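Local coordinates for protein esterase LipW (Mycobacterium marinum, PDB 3QH4) that probably hydrolyses ester substrates as a mycobacterial serine esterase of the alpha/beta hydrolase fold, with strict substrate selectivity, at residues A85-Y90 with T144-N149. Sequence-based numbering, arbitrary orientation.
Sequences APVVVY and TWVVGN
V87 and V89, two residues apart on strand 85-91, face V146 in the last turn of helix 134-148; the backbones stay well separated, the nearest CA pair, V89 and V146, being 8.1 Å apart. Within 144-149, V146 alone touches 85-90, and it divides its two methyls between the two strand valines. Its CG1 meets V87 tip to tip, 4.0 Å from V87 CG1 and 4.1 Å from V87 CG2, so one methyl rests against both branches of the fork. V87 carries its CB toward the helix, and with chi1 at 57° CG1 lies between its own N and carbonyl carbon while CG2 is anti to the N, which turns both methyls to V146 CG1. V146 CG2 lies 4.0 Å from V89 CG2, but here the two side chains run alongside each other with opposite headings, meeting flank to flank. With chi1 near 170°, V89 holds CG2 beside its own backbone N, and this branch makes the touch.

On the strand's other face, V88 points away from helix 134-148 and packs on L311 and F315 of helix 298-315. The strand, which lies between 118-122 and 160-165 in the sheet, is therefore sandwiched by helices, as expected of an alpha/beta hydrolase. The segments bury 112 Å² between them, and the heavy-atom approaches within 4.5 Å are all between valine methyls, which implies an apolar contact between these segments, set by shape and exclusion of water rather than by directional bonds.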
loop_
_atom_site.group_PDB
_atom_site.type_symbol
_atom_site.label_atom_id
_atom_site.label_comp_id
_atom_site.label_asym_id
_atom_site.label_seq_id
_atom_site.Cartn_x
_atom_site.Cartn_y
_atom_site.Cartn_z
ATOM N N ALA A 85 -2.389 -1.647 22.190
ATOM C CA ALA A 85 -3.177 -1.877 21.001
ATOM C C ALA A 85 -2.383 -2.735 20.005
ATOM O O ALA A 85 -1.161 -2.535 19.848
ATOM C CB ALA A 85 -3.529 -0.529 20.381
ATOM N N PRO A 86 -3.057 -3.686 19.329
ATOM C CA PRO A 86 -2.399 -4.343 18.189
ATOM C C PRO A 86 -2.071 -3.260 17.163
ATOM O O PRO A 86 -2.733 -2.236 17.132
ATOM C CB PRO A 86 -3.469 -5.296 17.659
ATOM C CG PRO A 86 -4.764 -4.751 18.141
ATOM C CD PRO A 86 -4.493 -4.035 19.423
ATOM N N VAL A 87 -1.043 -3.469 16.347
ATOM C CA VAL A 87 -0.539 -2.340 15.554
ATOM C C VAL A 87 -0.185 -2.786 14.146
ATOM O O VAL A 87 0.344 -3.893 13.955
ATOM C CB VAL A 87 0.692 -1.668 16.261
ATOM C CG1 VAL A 87 1.830 -2.668 16.512
ATOM C CG2 VAL A 87 1.211 -0.447 15.453
ATOM N N VAL A 88 -0.496 -1.929 13.179
ATOM C CA VAL A 88 -0.191 -2.193 11.770
ATOM C C VAL A 88 0.833 -1.169 11.307
ATOM O O VAL A 88 0.623 0.027 11.511
ATOM C CB VAL A 88 -1.480 -2.010 10.880
ATOM C CG1 VAL A 88 -1.151 -2.239 9.381
ATOM C CG2 VAL A 88 -2.597 -2.940 11.335
ATOM N N VAL A 89 1.924 -1.601 10.656
ATOM C CA VAL A 89 2.830 -0.637 10.025
ATOM C C VAL A 89 2.403 -0.557 8.571
ATOM O O VAL A 89 2.395 -1.578 7.898
ATOM C CB VAL A 89 4.302 -1.089 10.127
ATOM C CG1 VAL A 89 5.201 -0.208 9.255
ATOM C CG2 VAL A 89 4.733 -1.077 11.621
ATOM N N TYR A 90 2.027 0.643 8.116
ATOM C CA TYR A 90 1.391 0.850 6.804
ATOM C C TYR A 90 2.243 1.725 5.887
ATOM O O TYR A 90 2.821 2.729 6.360
ATOM C CB TYR A 90 0.013 1.527 6.988
ATOM C CG TYR A 90 -0.697 1.769 5.684
ATOM C CD1 TYR A 90 -1.587 0.789 5.164
ATOM C CD2 TYR A 90 -0.510 2.967 4.974
ATOM C CE1 TYR A 90 -2.241 1.023 3.955
ATOM C CE2 TYR A 90 -1.162 3.209 3.756
ATOM C CZ TYR A 90 -2.009 2.230 3.259
ATOM O OH TYR A 90 -2.643 2.423 2.060
ATOM N N THR A 144 11.068 -1.316 13.202
ATOM C CA THR A 144 11.973 -1.551 14.356
ATOM C C THR A 144 11.635 -0.624 15.529
ATOM O O THR A 144 11.637 -1.044 16.696
ATOM C CB THR A 144 13.462 -1.385 13.913
ATOM O OG1 THR A 144 13.739 -2.356 12.903
ATOM C CG2 THR A 144 14.436 -1.598 15.106
ATOM N N TRP A 145 11.332 0.629 15.203
ATOM C CA TRP A 145 11.000 1.650 16.189
ATOM C C TRP A 145 9.665 1.349 16.878
ATOM O O TRP A 145 9.534 1.511 18.103
ATOM C CB TRP A 145 10.975 2.996 15.478
ATOM C CG TRP A 145 10.547 4.178 16.272
ATOM C CD1 TRP A 145 11.353 5.002 17.022
ATOM C CD2 TRP A 145 9.228 4.746 16.331
ATOM N NE1 TRP A 145 10.612 6.026 17.560
ATOM C CE2 TRP A 145 9.313 5.908 17.143
ATOM C CE3 TRP A 145 7.989 4.404 15.762
ATOM C CZ2 TRP A 145 8.206 6.706 17.421
ATOM C CZ3 TRP A 145 6.902 5.193 16.032
ATOM C CH2 TRP A 145 7.009 6.339 16.848
ATOM N N VAL A 146 8.686 0.871 16.106
ATOM C CA VAL A 146 7.390 0.479 16.639
ATOM C C VAL A 146 7.564 -0.611 17.687
ATOM O O VAL A 146 6.995 -0.534 18.773
ATOM C CB VAL A 146 6.439 0.020 15.488
ATOM C CG1 VAL A 146 5.246 -0.744 16.002
ATOM C CG2 VAL A 146 6.035 1.246 14.666
ATOM N N VAL A 147 8.380 -1.607 17.371
ATOM C CA VAL A 147 8.549 -2.730 18.272
ATOM C C VAL A 147 9.435 -2.312 19.451
ATOM O O VAL A 147 9.102 -2.598 20.608
ATOM C CB VAL A 147 9.129 -3.945 17.515
ATOM C CG1 VAL A 147 9.535 -5.070 18.488
ATOM C CG2 VAL A 147 8.125 -4.460 16.471
ATOM N N GLY A 148 10.517 -1.582 19.173
ATOM C CA GLY A 148 11.484 -1.227 20.228
ATOM C C GLY A 148 10.861 -0.302 21.253
ATOM O O GLY A 148 11.260 -0.291 22.443
ATOM N N ASN A 149 9.867 0.467 20.819
ATOM C CA ASN A 149 9.230 1.454 21.690
ATOM C C ASN A 149 7.785 1.116 21.999
ATOM O O ASN A 149 7.003 1.996 22.390
ATOM C CB ASN A 149 9.327 2.836 21.044
ATOM C CG ASN A 149 10.756 3.299 20.893
ATOM O OD1 ASN A 149 11.347 3.225 19.804
ATOM N ND2 ASN A 149 11.346 3.741 21.995
#